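Local coordinates for protein O-phospho-L-seryl-tRNA:Cys-tRNA synthase (Methanocaldococcus jannaschii DSM 2661, PDB 5X6B) that probably converts O-phosphoserine carried on tRNA(Cys) into cysteine, using pyridoxal phosphate bound covalently to a lysine, at residues N59-G64 / C230-G235; D102-I107 / D114-T119; T324-D329 / L397-V402; K337-K342 / L348-T353. One frame throughout, in Å; residues are numbered along the deposited sequence.

Overall arrangement
Contact 1 lies about 4 Å from the centre of the chain and joins the N-terminal part to a loop of the large seven-stranded sheet. Its Pro60 and Tyr232 pack on Leu348 of contact 4, and Arg63 packs on Leu397 of contact 3. Contacts 3 and 4 have centres about 15 Å apart and share an interface: Val328 and Thr324 lie on Gln338, Ile349 and Phe351. Contact 2 stands apart, its centre about 35 Å from that of contact 4 and its nearest atom about 15 Å from the bound nucleic acid. Contacts 1 and 2 both touch the chain just after Lys255, which carries the pyridoxal phosphate: Gly64 bonds to Ala258, and Ile107 packs on Met257.

Contact 1 (N59-G64 / C230-G235); sequences NPIQRG and CAYTVG
Tyr232 reaches the short helical turn at 60-63 with the end of its ring, and its OH comes to rest beside the peptide that links Pro60 to Ile61. The oxygen lies 3.1 Å from Pro60 C, with Pro60 CB and Ile61 CG2 of the flanking side chains about it; neither Pro60 O nor Ile61 N is placed to hydrogen-bond with it. Pro60 O lies instead at the ring edge, in its plane, 3.4 Å from Tyr232 CE1. Ile61 sets CG1 between its backbone N and carbonyl carbon (chi1 75°), which leaves CG2 beside the N, 3.4 Å from Tyr232 OH, while CG1 runs off from the tyrosine.

One shell out, Asn59 caps the turn: Ile61 N donates to Asn59 OD1 at 3.2 Å, approaching 31° out of the carbonyl plane. Pro60 O is engaged by Arg236 NH1, and the Tyr232 ring meets His346 edge-to-face.

Segment 230-235 follows strand 226-229 of the large sheet and leads toward strand 248-252, against which Val234 packs. The contact thus ties the turn at 60-63, where Ile61 also touches Arg296 of the second subunit, to the end of a central strand.

Contact 2 (D102-I107 / D114-T119); sequences DFLEDI and DCARPT
Leu104 of the helix projects at Ala116 and Pro118 of the strand, and its side chain carries most of the contact. Its CB already points toward the strand. With CG anti to the carbonyl carbon (chi1 -79°), the chain then carries both methyls over the strand backbone. CD1 lies 3.6 Å from Pro118 CD and 3.9 Å from Ala116 O. CD2, the other branch, lies 3.7 Å from the same Pro118 CD and also rests 4.2 Å from Arg117 CA. The leucine fork and the proline ring cross at about a right angle, so that both prongs share the one CD atom.

Behind the leucine, the small methyl of Ala116 fits against the helix itself. Its CB is 3.6 Å from Leu104 O and equally 3.6 Å from Ile107 CG2, one helical turn on. No hydrogen bond crosses the contact. Ala116 O, touched by the Leu104 methyls, is instead held from within the strand: Arg117 folds back so that NH1 donates to it at 2.9 Å (150° at the hydrogen), while its NH2 makes a salt bridge with Glu287.

Helix 100-111 runs into strand 115-119 through a tight connection, and the two short axes approach to 7.2 Å at 125°. The strand is the outermost one on its side of the seven-stranded mixed sheet, whose strand order is that of fold type I pyridoxal phosphate enzymes, and it pairs antiparallel with 264-268. Phe103 of the same helix packs against helix 298-305, and Asp106 binds Tyr44 of the second subunit.

Contact 3 (T324-D329 / L397-V402); sequences TRYVVD and LEWEQV
Val402, which meets Tyr326 and Val327 across the contact, donates its backbone N to Glu398 O at 2.9 Å, closing the first turn of helix 399-415. Glu398 is the N-cap, and its own N donates to Gln401 OE1 at 2.9 Å, in the carbonyl plane and on a lone pair. This start of the helix fixes where Trp399 and Val402 emerge.

Val402 sets CG1 anti to the backbone N (chi1 178°), and that methyl wedges between Tyr326 CD2, at 3.8 Å, and Val327 CG2, at 3.9 Å. Beside it, Trp399 turns the edge of its six-membered ring to the face of Tyr326 in an offset T-shaped stack, planes at 72° and centroids 5.5 Å apart. Its CZ3 lies 3.8 Å from Tyr326 CG, and CH2 meets Tyr326 CB, so the indole edge touches the tyrosine near its root, not at its hydroxyl.

Glu400 and Gln401 of the same turn bind a chain of another protein. The contact joins helix 317-331 to the beginning of helix 399-415; Val327 and Val328 of the former also pack on Ile349 of strand 349-352.

Contact 4 (K337-K342 / L348-T353); sequences KQLGIK and LIKFET
Lys337 and Glu352 face each other as a hydrogen-bonded antiparallel pair, their side chains running out alongside each other. Each sets CG anti to its own N, chi1 179° and -178°, and this lays Lys337 CD 3.8 Å from Glu352 OE1. Lys337 bends at chi4 and keeps NZ 6.1 Å from OE1, too far for a salt bridge; OE1 bonds to Tyr170 OH instead.

The other face carries Gln338 and Phe351, a non-hydrogen-bonded pair. Phe351 CG stands beside its own N (chi1 -71°), bringing CD1 to 3.6 Å from Gln338 N, with Lys337 C at the ring edge and Ile349 CG2 over one face. Extended beyond CG, Gln338 gives weak bonds from NE2 to Leu339 O and Ile341 O. Leu339 drops CD1 onto the aliphatic Lys350 chain, 4.1 Å from its CG, while Lys350 NZ reaches a salt bridge with Glu205.

Three backbone bonds stitch the hairpin: Lys337 N to Glu352 O (2.9 Å), Glu352 N to Lys337 O (2.7 Å) and Leu339 N to Lys350 O (2.7 Å). On its other side 349-352 bonds to strand 389-392, while the charged ends of Lys350 and Glu352 find partners elsewhere in the fold.

Contact 1 (N59-G64 / C230-G235)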
loop_
_atom_site.group_PDB
_atom_site.type_symbol
_atom_site.label_atom_id
_atom_site.label_comp_id
_atom_site.label_asym_id
_atom_site.label_seq_id
_atom_site.Cartn_x
_atom_site.Cartn_y
_atom_site.Cartn_z
ATOM N N ASN B 59 -11.074 4.079 17.364
ATOM C CA ASN B 59 -9.873 4.915 17.401
ATOM C C ASN B 59 -9.861 5.943 16.270
ATOM O O ASN B 59 -9.864 5.582 15.093
ATOM C CB ASN B 59 -8.623 4.039 17.334
ATOM C CG ASN B 59 -7.373 4.771 17.771
ATOM O OD1 ASN B 59 -7.229 5.975 17.549
ATOM N ND2 ASN B 59 -6.458 4.045 18.400
ATOM N N PRO B 60 -9.856 7.235 16.627
ATOM C CA PRO B 60 -9.946 8.329 15.650
ATOM C C PRO B 60 -8.815 8.362 14.625
ATOM O O PRO B 60 -9.042 8.835 13.508
ATOM C CB PRO B 60 -9.906 9.578 16.527
ATOM C CG PRO B 60 -10.455 9.127 17.832
ATOM C CD PRO B 60 -9.963 7.726 18.012
ATOM N N ILE B 61 -7.628 7.883 14.990
ATOM C CA ILE B 61 -6.516 7.850 14.040
ATOM C C ILE B 61 -6.720 6.730 13.021
ATOM O O ILE B 61 -6.072 6.693 11.973
ATOM C CB ILE B 61 -5.152 7.664 14.751
ATOM C CG1 ILE B 61 -4.965 6.219 15.212
ATOM C CG2 ILE B 61 -5.016 8.621 15.925
ATOM C CD1 ILE B 61 -3.544 5.903 15.626
ATOM N N GLN B 62 -7.652 5.834 13.328
ATOM C CA GLN B 62 -7.888 4.650 12.522
ATOM C C GLN B 62 -9.053 4.821 11.536
ATOM O O GLN B 62 -9.039 4.240 10.448
ATOM C CB GLN B 62 -8.148 3.455 13.440
ATOM C CG GLN B 62 -8.067 2.114 12.748
ATOM C CD GLN B 62 -6.711 1.884 12.119
ATOM O OE1 GLN B 62 -5.684 1.883 12.806
ATOM N NE2 GLN B 62 -6.697 1.695 10.802
ATOM N N ARG B 63 -10.044 5.629 11.912
ATOM C CA ARG B 63 -11.307 5.715 11.167
ATOM C C ARG B 63 -11.148 6.128 9.711
ATOM O O ARG B 63 -11.831 5.598 8.839
ATOM C CB ARG B 63 -12.272 6.696 11.843
ATOM C CG ARG B 63 -12.723 6.310 13.249
ATOM C CD ARG B 63 -13.193 4.874 13.307
ATOM N NE ARG B 63 -14.091 4.559 12.204
ATOM C CZ ARG B 63 -14.430 3.325 11.854
ATOM N NH1 ARG B 63 -13.951 2.286 12.530
ATOM N NH2 ARG B 63 -15.244 3.136 10.827
ATOM N N GLY B 64 -10.262 7.079 9.446
ATOM C CA GLY B 64 -10.122 7.611 8.103
ATOM C C GLY B 64 -9.107 6.853 7.275
ATOM O O GLY B 64 -8.781 7.259 6.157
ATOM N N CYS B 230 -2.627 19.625 7.523
ATOM C CA CYS B 230 -3.923 19.097 7.149
ATOM C C CYS B 230 -4.051 17.599 7.388
ATOM O O CYS B 230 -4.895 16.934 6.783
ATOM C CB CYS B 230 -4.206 19.418 5.693
ATOM S SG CYS B 230 -4.562 21.153 5.430
ATOM N N ALA B 231 -3.201 17.067 8.259
ATOM C CA ALA B 231 -3.473 15.769 8.846
ATOM C C ALA B 231 -4.825 15.923 9.516
ATOM O O ALA B 231 -5.059 16.934 10.176
ATOM C CB ALA B 231 -2.399 15.370 9.846
ATOM N N TYR B 232 -5.711 14.955 9.308
ATOM C CA TYR B 232 -7.073 14.959 9.866
ATOM C C TYR B 232 -8.069 15.881 9.177
ATOM O O TYR B 232 -9.217 15.948 9.611
ATOM C CB TYR B 232 -7.079 15.317 11.356
ATOM C CG TYR B 232 -7.115 14.147 12.306
ATOM C CD1 TYR B 232 -7.875 13.016 12.028
ATOM C CD2 TYR B 232 -6.425 14.194 13.508
ATOM C CE1 TYR B 232 -7.915 11.954 12.907
ATOM C CE2 TYR B 232 -6.464 13.141 14.396
ATOM C CZ TYR B 232 -7.210 12.024 14.091
ATOM O OH TYR B 232 -7.246 10.970 14.973
ATOM N N THR B 233 -7.666 16.588 8.124
ATOM C CA THR B 233 -8.666 17.316 7.337
ATOM C C THR B 233 -8.685 16.900 5.874
ATOM O O THR B 233 -9.757 16.690 5.308
ATOM C CB THR B 233 -8.478 18.847 7.394
ATOM O OG1 THR B 233 -7.172 19.200 6.927
ATOM C CG2 THR B 233 -8.679 19.358 8.806
ATOM N N VAL B 234 -7.515 16.795 5.252
ATOM C CA VAL B 234 -7.466 16.403 3.845
ATOM C C VAL B 234 -7.896 14.953 3.698
ATOM O O VAL B 234 -7.294 14.051 4.283
ATOM C CB VAL B 234 -6.065 16.604 3.235
ATOM C CG1 VAL B 234 -5.926 15.816 1.953
ATOM C CG2 VAL B 234 -5.827 18.075 2.955
ATOM N N GLY B 235 -8.956 14.742 2.926
ATOM C CA GLY B 235 -9.516 13.416 2.749
ATOM C C GLY B 235 -10.780 13.187 3.559
ATOM O O GLY B 235 -11.446 12.170 3.383
#

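Contact 2 (D102-I107 / D114-T119)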
loop_
_atom_site.group_PDB
_atom_site.type_symbol
_atom_site.label_atom_id
_atom_site.label_comp_id
_atom_site.label_asym_id
_atom_site.label_seq_id
_atom_site.Cartn_x
_atom_site.Cartn_y
_atom_site.Cartn_z
ATOM N N ASP B 102 0.408 11.751 -12.881
ATOM C CA ASP B 102 -0.967 12.211 -13.034
ATOM C C ASP B 102 -1.657 12.346 -11.681
ATOM O O ASP B 102 -2.440 13.268 -11.462
ATOM C CB ASP B 102 -1.746 11.256 -13.938
ATOM C CG ASP B 102 -1.332 11.373 -15.388
ATOM O OD1 ASP B 102 -0.657 12.368 -15.728
ATOM O OD2 ASP B 102 -1.661 10.468 -16.183
ATOM N N PHE B 103 -1.358 11.425 -10.772
ATOM C CA PHE B 103 -1.941 11.462 -9.439
ATOM C C PHE B 103 -1.471 12.692 -8.666
ATOM O O PHE B 103 -2.250 13.326 -7.952
ATOM C CB PHE B 103 -1.596 10.190 -8.665
ATOM C CG PHE B 103 -1.943 10.257 -7.209
ATOM C CD1 PHE B 103 -3.264 10.234 -6.797
ATOM C CD2 PHE B 103 -0.948 10.349 -6.253
ATOM C CE1 PHE B 103 -3.584 10.301 -5.455
ATOM C CE2 PHE B 103 -1.261 10.413 -4.910
ATOM C CZ PHE B 103 -2.580 10.389 -4.509
ATOM N N LEU B 104 -0.195 13.027 -8.818
ATOM C CA LEU B 104 0.377 14.155 -8.100
ATOM C C LEU B 104 -0.191 15.482 -8.581
ATOM O O LEU B 104 -0.342 16.420 -7.798
ATOM C CB LEU B 104 1.898 14.153 -8.226
ATOM C CG LEU B 104 2.573 13.164 -7.281
ATOM C CD1 LEU B 104 4.085 13.216 -7.425
ATOM C CD2 LEU B 104 2.150 13.453 -5.850
ATOM N N GLU B 105 -0.513 15.567 -9.866
ATOM C CA GLU B 105 -1.145 16.773 -10.374
ATOM C C GLU B 105 -2.623 16.807 -9.966
ATOM O O GLU B 105 -3.157 17.872 -9.655
ATOM C CB GLU B 105 -0.982 16.877 -11.894
ATOM C CG GLU B 105 -2.116 16.288 -12.714
ATOM C CD GLU B 105 -1.761 16.152 -14.179
ATOM O OE1 GLU B 105 -0.634 16.539 -14.553
ATOM O OE2 GLU B 105 -2.616 15.673 -14.957
ATOM N N ASP B 106 -3.274 15.646 -9.937
ATOM C CA ASP B 106 -4.679 15.583 -9.541
ATOM C C ASP B 106 -4.842 15.878 -8.054
ATOM O O ASP B 106 -5.801 16.535 -7.646
ATOM C CB ASP B 106 -5.284 14.218 -9.878
ATOM C CG ASP B 106 -5.420 13.995 -11.371
ATOM O OD1 ASP B 106 -5.376 14.989 -12.125
ATOM O OD2 ASP B 106 -5.576 12.829 -11.794
ATOM N N ILE B 107 -3.899 15.403 -7.247
ATOM C CA ILE B 107 -3.940 15.659 -5.813
ATOM C C ILE B 107 -3.601 17.127 -5.546
ATOM O O ILE B 107 -3.947 17.678 -4.500
ATOM C CB ILE B 107 -2.972 14.731 -5.036
ATOM C CG1 ILE B 107 -3.324 14.704 -3.549
ATOM C CG2 ILE B 107 -1.537 15.161 -5.218
ATOM C CD1 ILE B 107 -4.667 14.077 -3.257
ATOM N N ASP B 114 -0.146 24.477 -6.036
ATOM C CA ASP B 114 0.631 24.463 -7.270
ATOM C C ASP B 114 1.288 23.110 -7.519
ATOM O O ASP B 114 1.245 22.586 -8.632
ATOM C CB ASP B 114 1.703 25.558 -7.242
ATOM C CG ASP B 114 1.121 26.953 -7.382
ATOM O OD1 ASP B 114 0.053 27.099 -8.018
ATOM O OD2 ASP B 114 1.739 27.906 -6.858
ATOM N N CYS B 115 1.895 22.551 -6.477
ATOM C CA CYS B 115 2.678 21.331 -6.612
ATOM C C CYS B 115 2.373 20.362 -5.480
ATOM O O CYS B 115 1.769 20.743 -4.477
ATOM C CB CYS B 115 4.174 21.651 -6.620
ATOM S SG CYS B 115 4.648 23.100 -7.589
ATOM N N ALA B 116 2.805 19.116 -5.639
ATOM C CA ALA B 116 2.630 18.101 -4.607
ATOM C C ALA B 116 3.722 17.038 -4.683
ATOM O O ALA B 116 4.256 16.766 -5.756
ATOM C CB ALA B 116 1.254 17.456 -4.722
ATOM N N ARG B 117 4.051 16.446 -3.540
ATOM C CA ARG B 117 5.019 15.353 -3.487
ATOM C C ARG B 117 4.557 14.275 -2.513
ATOM O O ARG B 117 3.978 14.582 -1.471
ATOM C CB ARG B 117 6.407 15.865 -3.078
ATOM C CG ARG B 117 7.153 16.633 -4.161
ATOM C CD ARG B 117 7.517 15.740 -5.334
ATOM N NE ARG B 117 8.328 16.427 -6.338
ATOM C CZ ARG B 117 7.836 17.069 -7.396
ATOM N NH1 ARG B 117 6.527 17.129 -7.598
ATOM N NH2 ARG B 117 8.655 17.657 -8.255
ATOM N N PRO B 118 4.808 13.002 -2.854
ATOM C CA PRO B 118 4.485 11.888 -1.960
ATOM C C PRO B 118 5.469 11.796 -0.805
ATOM O O PRO B 118 6.663 12.013 -0.999
ATOM C CB PRO B 118 4.596 10.666 -2.868
ATOM C CG PRO B 118 5.585 11.074 -3.903
ATOM C CD PRO B 118 5.354 12.536 -4.140
ATOM N N THR B 119 4.965 11.482 0.382
ATOM C CA THR B 119 5.795 11.362 1.571
ATOM C C THR B 119 5.447 10.094 2.341
ATOM O O THR B 119 4.494 9.396 2.004
ATOM C CB THR B 119 5.625 12.573 2.512
ATOM O OG1 THR B 119 4.256 12.670 2.924
ATOM C CG2 THR B 119 6.033 13.859 1.813
#

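Contact 3 (T324-D329 / L397-V402)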
loop_
_atom_site.group_PDB
_atom_site.type_symbol
_atom_site.label_atom_id
_atom_site.label_comp_id
_atom_site.label_asym_id
_atom_site.label_seq_id
_atom_site.Cartn_x
_atom_site.Cartn_y
_atom_site.Cartn_z
ATOM N N THR B 324 -21.571 12.057 13.895
ATOM C CA THR B 324 -20.790 12.531 15.025
ATOM C C THR B 324 -21.671 13.237 16.047
ATOM O O THR B 324 -21.636 12.929 17.242
ATOM C CB THR B 324 -19.688 13.496 14.557
ATOM O OG1 THR B 324 -18.850 12.839 13.600
ATOM C CG2 THR B 324 -18.853 13.976 15.732
ATOM N N ARG B 325 -22.464 14.189 15.567
ATOM C CA ARG B 325 -23.305 14.985 16.450
ATOM C C ARG B 325 -24.412 14.148 17.072
ATOM O O ARG B 325 -24.838 14.420 18.194
ATOM C CB ARG B 325 -23.892 16.175 15.696
ATOM C CG ARG B 325 -22.828 17.158 15.262
ATOM C CD ARG B 325 -23.396 18.372 14.565
ATOM N NE ARG B 325 -22.322 19.228 14.072
ATOM C CZ ARG B 325 -22.508 20.336 13.362
ATOM N NH1 ARG B 325 -23.735 20.736 13.059
ATOM N NH2 ARG B 325 -21.462 21.044 12.957
ATOM N N TYR B 326 -24.866 13.124 16.352
ATOM C CA TYR B 326 -25.818 12.172 16.911
ATOM C C TYR B 326 -25.228 11.488 18.137
ATOM O O TYR B 326 -25.904 11.317 19.148
ATOM C CB TYR B 326 -26.224 11.124 15.875
ATOM C CG TYR B 326 -27.035 9.984 16.456
ATOM C CD1 TYR B 326 -28.395 10.125 16.703
ATOM C CD2 TYR B 326 -26.436 8.768 16.764
ATOM C CE1 TYR B 326 -29.134 9.085 17.238
ATOM C CE2 TYR B 326 -27.169 7.725 17.299
ATOM C CZ TYR B 326 -28.515 7.888 17.530
ATOM O OH TYR B 326 -29.236 6.849 18.063
ATOM N N VAL B 327 -23.960 11.103 18.037
ATOM C CA VAL B 327 -23.257 10.453 19.139
ATOM C C VAL B 327 -23.105 11.387 20.334
ATOM O O VAL B 327 -23.381 10.995 21.471
ATOM C CB VAL B 327 -21.861 9.956 18.696
ATOM C CG1 VAL B 327 -21.068 9.450 19.884
ATOM C CG2 VAL B 327 -21.995 8.866 17.633
ATOM N N VAL B 328 -22.669 12.620 20.077
ATOM C CA VAL B 328 -22.494 13.605 21.144
ATOM C C VAL B 328 -23.809 13.892 21.865
ATOM O O VAL B 328 -23.884 13.786 23.092
ATOM C CB VAL B 328 -21.914 14.934 20.612
ATOM C CG1 VAL B 328 -22.071 16.035 21.652
ATOM C CG2 VAL B 328 -20.450 14.764 20.234
ATOM N N ASP B 329 -24.842 14.239 21.102
ATOM C CA ASP B 329 -26.143 14.569 21.677
ATOM C C ASP B 329 -26.694 13.414 22.503
ATOM O O ASP B 329 -27.388 13.619 23.498
ATOM C CB ASP B 329 -27.145 14.942 20.577
ATOM C CG ASP B 329 -26.767 16.217 19.842
ATOM O OD1 ASP B 329 -25.935 16.992 20.365
ATOM O OD2 ASP B 329 -27.308 16.446 18.739
ATOM N N LEU B 397 -18.338 4.756 9.725
ATOM C CA LEU B 397 -19.243 3.692 10.149
ATOM C C LEU B 397 -20.610 3.792 9.469
ATOM O O LEU B 397 -21.082 4.889 9.158
ATOM C CB LEU B 397 -19.432 3.712 11.661
ATOM C CG LEU B 397 -18.266 3.220 12.509
ATOM C CD1 LEU B 397 -18.617 3.309 13.990
ATOM C CD2 LEU B 397 -17.907 1.801 12.126
ATOM N N GLU B 398 -21.234 2.642 9.237
ATOM C CA GLU B 398 -22.627 2.607 8.810
ATOM C C GLU B 398 -23.495 3.121 9.959
ATOM O O GLU B 398 -23.120 2.990 11.129
ATOM C CB GLU B 398 -23.048 1.191 8.406
ATOM C CG GLU B 398 -22.200 0.553 7.308
ATOM C CD GLU B 398 -22.437 1.169 5.941
ATOM O OE1 GLU B 398 -23.607 1.448 5.609
ATOM O OE2 GLU B 398 -21.455 1.366 5.193
ATOM N N TRP B 399 -24.645 3.705 9.628
ATOM C CA TRP B 399 -25.553 4.239 10.643
ATOM C C TRP B 399 -26.026 3.176 11.631
ATOM O O TRP B 399 -26.225 3.465 12.815
ATOM C CB TRP B 399 -26.758 4.913 9.986
ATOM C CG TRP B 399 -26.556 6.389 9.814
ATOM C CD1 TRP B 399 -26.276 7.057 8.653
ATOM C CD2 TRP B 399 -26.596 7.378 10.846
ATOM N NE1 TRP B 399 -26.160 8.400 8.900
ATOM C CE2 TRP B 399 -26.350 8.626 10.242
ATOM C CE3 TRP B 399 -26.830 7.333 12.226
ATOM C CZ2 TRP B 399 -26.318 9.821 10.967
ATOM C CZ3 TRP B 399 -26.798 8.522 12.950
ATOM C CH2 TRP B 399 -26.545 9.746 12.317
ATOM N N GLU B 400 -26.194 1.947 11.150
ATOM C CA GLU B 400 -26.550 0.843 12.031
ATOM C C GLU B 400 -25.442 0.606 13.050
ATOM O O GLU B 400 -25.704 0.357 14.225
ATOM C CB GLU B 400 -26.814 -0.424 11.225
ATOM C CG GLU B 400 -27.301 -1.605 12.060
ATOM C CD GLU B 400 -27.763 -2.774 11.206
ATOM O OE1 GLU B 400 -27.921 -2.598 9.977
ATOM O OE2 GLU B 400 -27.960 -3.872 11.765
ATOM N N GLN B 401 -24.198 0.702 12.594
ATOM C CA GLN B 401 -23.058 0.536 13.483
ATOM C C GLN B 401 -22.994 1.679 14.490
ATOM O O GLN B 401 -22.652 1.474 15.654
ATOM C CB GLN B 401 -21.765 0.446 12.677
ATOM C CG GLN B 401 -21.672 -0.820 11.856
ATOM C CD GLN B 401 -20.486 -0.826 10.924
ATOM O OE1 GLN B 401 -20.239 0.145 10.209
ATOM N NE2 GLN B 401 -19.739 -1.922 10.929
ATOM N N VAL B 402 -23.341 2.879 14.038
ATOM C CA VAL B 402 -23.392 4.033 14.924
ATOM C C VAL B 402 -24.406 3.816 16.055
ATOM O O VAL B 402 -24.087 4.030 17.227
ATOM C CB VAL B 402 -23.743 5.318 14.146
ATOM C CG1 VAL B 402 -23.848 6.506 15.092
ATOM C CG2 VAL B 402 -22.704 5.583 13.058
#

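Contact 4 (K337-K342 / L348-T353)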
loop_
_atom_site.group_PDB
_atom_site.type_symbol
_atom_site.label_atom_id
_atom_site.label_comp_id
_atom_site.label_asym_id
_atom_site.label_seq_id
_atom_site.Cartn_x
_atom_site.Cartn_y
_atom_site.Cartn_z
ATOM N N LYS B 337 -19.645 14.527 28.798
ATOM C CA LYS B 337 -19.541 15.922 28.394
ATOM C C LYS B 337 -18.576 16.065 27.229
ATOM O O LYS B 337 -17.388 15.762 27.357
ATOM C CB LYS B 337 -19.089 16.797 29.564
ATOM C CG LYS B 337 -18.923 18.274 29.205
ATOM C CD LYS B 337 -18.527 19.101 30.425
ATOM C CE LYS B 337 -18.420 20.585 30.093
ATOM N NZ LYS B 337 -19.702 21.133 29.566
ATOM N N GLN B 338 -19.087 16.514 26.086
ATOM C CA GLN B 338 -18.226 16.763 24.942
ATOM C C GLN B 338 -17.250 17.884 25.266
ATOM O O GLN B 338 -17.650 18.962 25.703
ATOM C CB GLN B 338 -19.032 17.132 23.698
ATOM C CG GLN B 338 -18.141 17.450 22.506
ATOM C CD GLN B 338 -18.753 18.451 21.551
ATOM O OE1 GLN B 338 -19.957 18.438 21.300
ATOM N NE2 GLN B 338 -17.922 19.342 21.024
ATOM N N LEU B 339 -15.966 17.624 25.059
ATOM C CA LEU B 339 -14.963 18.662 25.210
ATOM C C LEU B 339 -14.723 19.301 23.857
ATOM O O LEU B 339 -15.159 18.780 22.832
ATOM C CB LEU B 339 -13.667 18.094 25.787
ATOM C CG LEU B 339 -13.812 17.575 27.218
ATOM C CD1 LEU B 339 -12.495 17.025 27.744
ATOM C CD2 LEU B 339 -14.354 18.676 28.121
ATOM N N GLY B 340 -14.044 20.440 23.855
ATOM C CA GLY B 340 -13.741 21.117 22.613
ATOM C C GLY B 340 -14.878 21.999 22.149
ATOM O O GLY B 340 -15.906 22.124 22.817
ATOM N N ILE B 341 -14.680 22.617 20.992
ATOM C CA ILE B 341 -15.681 23.475 20.378
ATOM C C ILE B 341 -17.002 22.749 20.092
ATOM O O ILE B 341 -17.016 21.684 19.470
ATOM C CB ILE B 341 -15.132 24.068 19.061
ATOM C CG1 ILE B 341 -13.937 24.981 19.356
ATOM C CG2 ILE B 341 -16.225 24.798 18.291
ATOM C CD1 ILE B 341 -13.290 25.593 18.122
ATOM N N LYS B 342 -18.107 23.330 20.559
ATOM C CA LYS B 342 -19.450 22.855 20.221
ATOM C C LYS B 342 -20.126 23.803 19.232
ATOM O O LYS B 342 -20.032 25.020 19.375
ATOM C CB LYS B 342 -20.318 22.723 21.471
ATOM C CG LYS B 342 -19.909 21.627 22.428
ATOM C CD LYS B 342 -20.855 21.573 23.622
ATOM C CE LYS B 342 -20.445 20.491 24.612
ATOM N NZ LYS B 342 -21.211 20.575 25.887
ATOM N N LEU B 348 -13.703 13.634 15.387
ATOM C CA LEU B 348 -12.968 13.232 16.578
ATOM C C LEU B 348 -13.650 13.812 17.810
ATOM O O LEU B 348 -13.694 15.026 17.989
ATOM C CB LEU B 348 -11.508 13.690 16.499
ATOM C CG LEU B 348 -10.458 13.039 17.415
ATOM C CD1 LEU B 348 -9.063 13.448 16.971
ATOM C CD2 LEU B 348 -10.649 13.364 18.893
ATOM N N ILE B 349 -14.165 12.943 18.671
ATOM C CA ILE B 349 -14.844 13.398 19.874
ATOM C C ILE B 349 -14.055 13.074 21.135
ATOM O O ILE B 349 -13.601 11.944 21.320
ATOM C CB ILE B 349 -16.243 12.764 20.008
ATOM C CG1 ILE B 349 -17.036 12.910 18.711
ATOM C CG2 ILE B 349 -17.002 13.386 21.165
ATOM C CD1 ILE B 349 -18.346 12.142 18.730
ATOM N N LYS B 350 -13.903 14.067 22.006
ATOM C CA LYS B 350 -13.339 13.822 23.328
ATOM C C LYS B 350 -14.369 14.110 24.419
ATOM O O LYS B 350 -14.792 15.252 24.607
ATOM C CB LYS B 350 -12.086 14.663 23.550
ATOM C CG LYS B 350 -11.373 14.354 24.858
ATOM C CD LYS B 350 -10.085 15.148 24.982
ATOM C CE LYS B 350 -9.327 14.794 26.245
ATOM N NZ LYS B 350 -8.058 15.564 26.352
ATOM N N PHE B 351 -14.774 13.061 25.127
ATOM C CA PHE B 351 -15.733 13.186 26.215
ATOM C C PHE B 351 -15.041 13.227 27.565
ATOM O O PHE B 351 -14.112 12.461 27.818
ATOM C CB PHE B 351 -16.728 12.016 26.222
ATOM C CG PHE B 351 -17.728 12.040 25.101
ATOM C CD1 PHE B 351 -18.657 13.062 25.000
ATOM C CD2 PHE B 351 -17.769 11.009 24.174
ATOM C CE1 PHE B 351 -19.587 13.073 23.975
ATOM C CE2 PHE B 351 -18.696 11.013 23.150
ATOM C CZ PHE B 351 -19.607 12.048 23.050
ATOM N N GLU B 352 -15.505 14.110 28.439
ATOM C CA GLU B 352 -15.202 13.971 29.851
ATOM C C GLU B 352 -16.239 13.017 30.418
ATOM O O GLU B 352 -17.443 13.250 30.283
ATOM C CB GLU B 352 -15.236 15.316 30.572
ATOM C CG GLU B 352 -14.870 15.225 32.044
ATOM C CD GLU B 352 -15.011 16.550 32.757
ATOM O OE1 GLU B 352 -15.511 17.511 32.133
ATOM O OE2 GLU B 352 -14.618 16.630 33.938
ATOM N N THR B 353 -15.782 11.932 31.032
ATOM C CA THR B 353 -16.688 10.869 31.447
ATOM C C THR B 353 -16.578 10.531 32.930
ATOM O O THR B 353 -16.049 9.484 33.291
ATOM C CB THR B 353 -16.439 9.588 30.622
ATOM O OG1 THR B 353 -15.087 9.150 30.804
ATOM C CG2 THR B 353 -16.682 9.847 29.142
#